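Local coordinates for putative lipoprotein (Parabacteroides distasonis ATCC 8503, PDB 3JX8) that is of uncharacterised function but, as a putative lipoprotein with an adhesin-like head domain, may take part in lipid binding or cell adhesion, at residues I26-V29 and G30-F34; T115-N118 and R119-I122. All blocks are in the same frame, centred on the assembly; numbering follows the deposited sequence.

Contact 1 of 2, residues I26-V29 and G30-F34; sequences ITFV and GSADF
Phe-28 and Phe-34 both carry CG anti to the backbone N (chi1 166° and -168°), and with their strands on facing sides of a sharp turn the two side chains run past each other in opposite directions. Their rings meet as a T-shaped, edge-to-face pair with centroids 5.1 Å apart and planes at 71°. Phe-34 supplies the edge: its CD2 stands over the centre of the Phe-28 ring, 3.7 Å from Phe-28 CG. The far end of the Phe-34 ring, CZ, approaches Ile-26 CD1 at 4.1 Å, while Ile-26 CG2 lies beside Phe-34 CE2. This is one corner of a right-handed parallel beta-helix-like solenoid, consistent with the pectate-lyase-like clan of the family: strand 25-29 runs in one face, the chain turns through Gly-30, Ser-31 and Ala-32, and strand 33-38 returns in another face, so the aromatic pair fills the interior between them. At the turn, the backbone N of Gly-30 passes over the other face of the Phe-28 ring. Ala-32 CB comes at that ring obliquely, 3.7 Å from Phe-28 CZ. The backbone angles of Gly-30, with phi positive, would jam a CB against Val-29 O. A sulfate ion, probably from the crystallisation liquor, lies close to Gly-30. Ile-91 of strand 89-95 packs on Phe-28, Ala-32 and Phe-34, and the Phe-109 ring meets that of Phe-34 at a slant.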
# COMPACT_ATOMS: atom_id res chain seq x y z
N ILE A 26 11.95 11.73 15.59
CA ILE A 26 11.29 12.97 15.12
C ILE A 26 9.90 12.66 14.58
O ILE A 26 9.76 11.79 13.73
CB ILE A 26 12.07 13.66 13.99
CG1 ILE A 26 13.45 14.17 14.49
CG2 ILE A 26 11.26 14.84 13.41
CD1 ILE A 26 14.39 14.67 13.33
N THR A 27 8.90 13.37 15.09
CA THR A 27 7.57 13.44 14.50
C THR A 27 7.45 14.83 13.93
O THR A 27 7.41 15.80 14.70
CB THR A 27 6.47 13.29 15.57
OG1 THR A 27 6.53 11.98 16.09
CG2 THR A 27 5.10 13.49 14.97
N PHE A 28 7.38 14.95 12.62
CA PHE A 28 7.34 16.25 11.93
C PHE A 28 6.17 16.29 10.99
O PHE A 28 6.13 15.53 10.04
CB PHE A 28 8.61 16.44 11.14
CG PHE A 28 8.55 17.56 10.14
CD1 PHE A 28 8.03 18.80 10.49
CD2 PHE A 28 9.07 17.39 8.87
CE1 PHE A 28 7.97 19.85 9.56
CE2 PHE A 28 9.02 18.43 7.92
CZ PHE A 28 8.47 19.66 8.28
N VAL A 29 5.21 17.16 11.23
CA VAL A 29 4.08 17.31 10.34
C VAL A 29 4.11 18.73 9.84
O VAL A 29 4.14 19.68 10.65
CB VAL A 29 2.77 17.12 11.10
CG1 VAL A 29 1.55 17.38 10.16
CG2 VAL A 29 2.77 15.77 11.83
N GLY A 30 4.04 18.90 8.54
CA GLY A 30 3.99 20.24 7.97
C GLY A 30 4.82 20.44 6.73
O GLY A 30 5.38 19.49 6.16
N SER A 31 4.89 21.71 6.32
CA SER A 31 5.43 22.10 5.02
C SER A 31 6.81 22.73 5.10
O SER A 31 7.30 23.21 4.08
CB SER A 31 4.48 23.10 4.34
OG SER A 31 4.46 24.35 5.02
N ALA A 32 7.45 22.67 6.26
CA ALA A 32 8.75 23.34 6.44
C ALA A 32 9.84 22.70 5.59
O ALA A 32 9.75 21.54 5.21
CB ALA A 32 9.18 23.30 7.91
N ASP A 33 10.87 23.48 5.31
CA ASP A 33 12.18 22.94 4.99
C ASP A 33 12.91 22.69 6.30
O ASP A 33 13.25 23.62 7.03
CB ASP A 33 12.96 23.89 4.10
CG ASP A 33 12.34 24.03 2.72
OD1 ASP A 33 11.77 23.05 2.19
OD2 ASP A 33 12.44 25.11 2.14
N PHE A 34 13.13 21.41 6.59
CA PHE A 34 13.68 20.95 7.84
C PHE A 34 15.06 20.42 7.52
O PHE A 34 15.18 19.48 6.77
CB PHE A 34 12.76 19.86 8.40
CG PHE A 34 13.02 19.44 9.84
CD1 PHE A 34 14.30 19.33 10.37
CD2 PHE A 34 11.95 19.04 10.62
CE1 PHE A 34 14.49 18.88 11.67
CE2 PHE A 34 12.13 18.62 11.94
CZ PHE A 34 13.39 18.55 12.46

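Contact 2 of 2, residues T115-N118 and R119-I122; sequences TKVN and RMEI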
# COMPACT_ATOMS: atom_id res chain seq x y z
N THR A 115 26.72 10.77 7.67
CA THR A 115 25.91 10.24 8.74
C THR A 115 26.25 8.77 8.93
O THR A 115 26.19 7.99 7.97
CB THR A 115 24.46 10.39 8.39
OG1 THR A 115 24.20 11.78 8.12
CG2 THR A 115 23.56 9.86 9.52
N LYS A 116 26.64 8.41 10.15
CA LYS A 116 26.86 7.02 10.50
C LYS A 116 25.58 6.49 11.14
O LYS A 116 25.05 7.13 12.03
CB LYS A 116 28.06 6.92 11.44
CG LYS A 116 28.24 5.54 12.06
CD LYS A 116 29.62 5.36 12.67
CE LYS A 116 29.67 4.26 13.75
NZ LYS A 116 30.99 4.27 14.52
N VAL A 117 25.06 5.36 10.68
CA VAL A 117 23.82 4.81 11.24
C VAL A 117 24.01 3.38 11.72
O VAL A 117 24.75 2.60 11.13
CB VAL A 117 22.64 4.81 10.22
CG1 VAL A 117 22.37 6.22 9.68
CG2 VAL A 117 22.91 3.86 9.09
N ASN A 118 23.30 3.07 12.79
CA ASN A 118 23.10 1.70 13.21
C ASN A 118 21.79 1.25 12.53
O ASN A 118 21.83 0.62 11.48
CB ASN A 118 23.06 1.62 14.72
CG ASN A 118 22.70 0.24 15.23
OD1 ASN A 118 22.77 -0.76 14.51
ND2 ASN A 118 22.30 0.18 16.49
N ARG A 119 20.64 1.61 13.11
CA ARG A 119 19.37 1.48 12.41
C ARG A 119 18.71 2.81 12.26
O ARG A 119 18.37 3.44 13.26
CB ARG A 119 18.39 0.56 13.13
CG ARG A 119 18.80 -0.87 12.98
CD ARG A 119 18.00 -1.81 13.88
NE ARG A 119 18.77 -3.03 14.15
CZ ARG A 119 19.63 -3.18 15.16
NH1 ARG A 119 19.84 -2.20 16.05
NH2 ARG A 119 20.29 -4.33 15.29
N MSE A 120 18.52 3.23 11.01
CA MSE A 120 17.74 4.41 10.69
C MSE A 120 16.47 4.02 9.90
O MSE A 120 16.54 3.43 8.81
CB MSE A 120 18.57 5.43 9.93
CG MSE A 120 17.78 6.74 9.68
SE MSE A 120 18.75 8.00 8.59
CE MSE A 120 19.68 8.88 10.08
N GLU A 121 15.32 4.40 10.46
CA GLU A 121 14.02 4.19 9.81
C GLU A 121 13.37 5.52 9.43
O GLU A 121 13.11 6.36 10.30
CB GLU A 121 13.10 3.44 10.76
CG GLU A 121 11.75 3.10 10.17
CD GLU A 121 10.90 2.31 11.13
OE1 GLU A 121 11.41 1.33 11.71
OE2 GLU A 121 9.74 2.67 11.32
N ILE A 122 13.11 5.70 8.14
CA ILE A 122 12.40 6.87 7.61
C ILE A 122 10.99 6.48 7.18
O ILE A 122 10.81 5.58 6.34
CB ILE A 122 13.13 7.43 6.40
CG1 ILE A 122 14.55 7.79 6.76
CG2 ILE A 122 12.44 8.68 5.87
CD1 ILE A 122 15.20 8.60 5.73
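Met-120, a selenomethionine, packs against Val-117 and Thr-115 where the chain turns a corner of the parallel solenoid, from strand 115-117 in one face to strand 120-125 in the next. Its CB starts beside Val-117, 3.9 Å from Val-117 CG1. CG leaves anti to the backbone N (chi1 -176°), carrying the chain inward, and SE comes to 4.2 Å from that same Val-117 CG1. There the chain bends, with chi3 at -88°, and swings CE back toward the first strand. CE ends 3.8 Å from Val-117 CG1 and 4.0 Å from Thr-115 CG2, and the Met-120 side chain as a whole crosses those of Val-117 and Thr-115 at about a right angle. Thr-115 thus gives its methyl to the selenomethionine, while its OG1 is hydrogen-bonded to Lys-113 O. Leu-98, Gln-38 and Leu-141 also touch Met-120.

At the exposed corner, Asn-118 and Arg-119 run side by side in the same direction. Their amide and guanidinium planes lie 61° apart, and Tyr-139 touches both residues. Asn-118 OD1 sits over one face of the guanidinium, 3.6 Å from Arg-119 NH1, a packing contact and not a hydrogen bond.

How the contacts relate
Contact 1 precedes contact 2 along the chain, and their centres are about 18 Å apart; the nearest atoms, about 7 Å apart, do not touch. Both mark places where the chain passes from one face of the solenoid to another. Strands 25-29 and 120-125 belong to the same face, with strand 100-104 lying between them: Ile-26 and Ile-122 both touch Leu-101. Leu-98 is another shared neighbour, packing on Ile-26 in contact 1 and on Met-120 in contact 2. Strand 33-38 joins them as well, since Phe-34 lies on it and its Gln-38 touches Thr-115 and Met-120. The second subunit reaches contact 1, through Met-241 and Gly-242, but not contact 2.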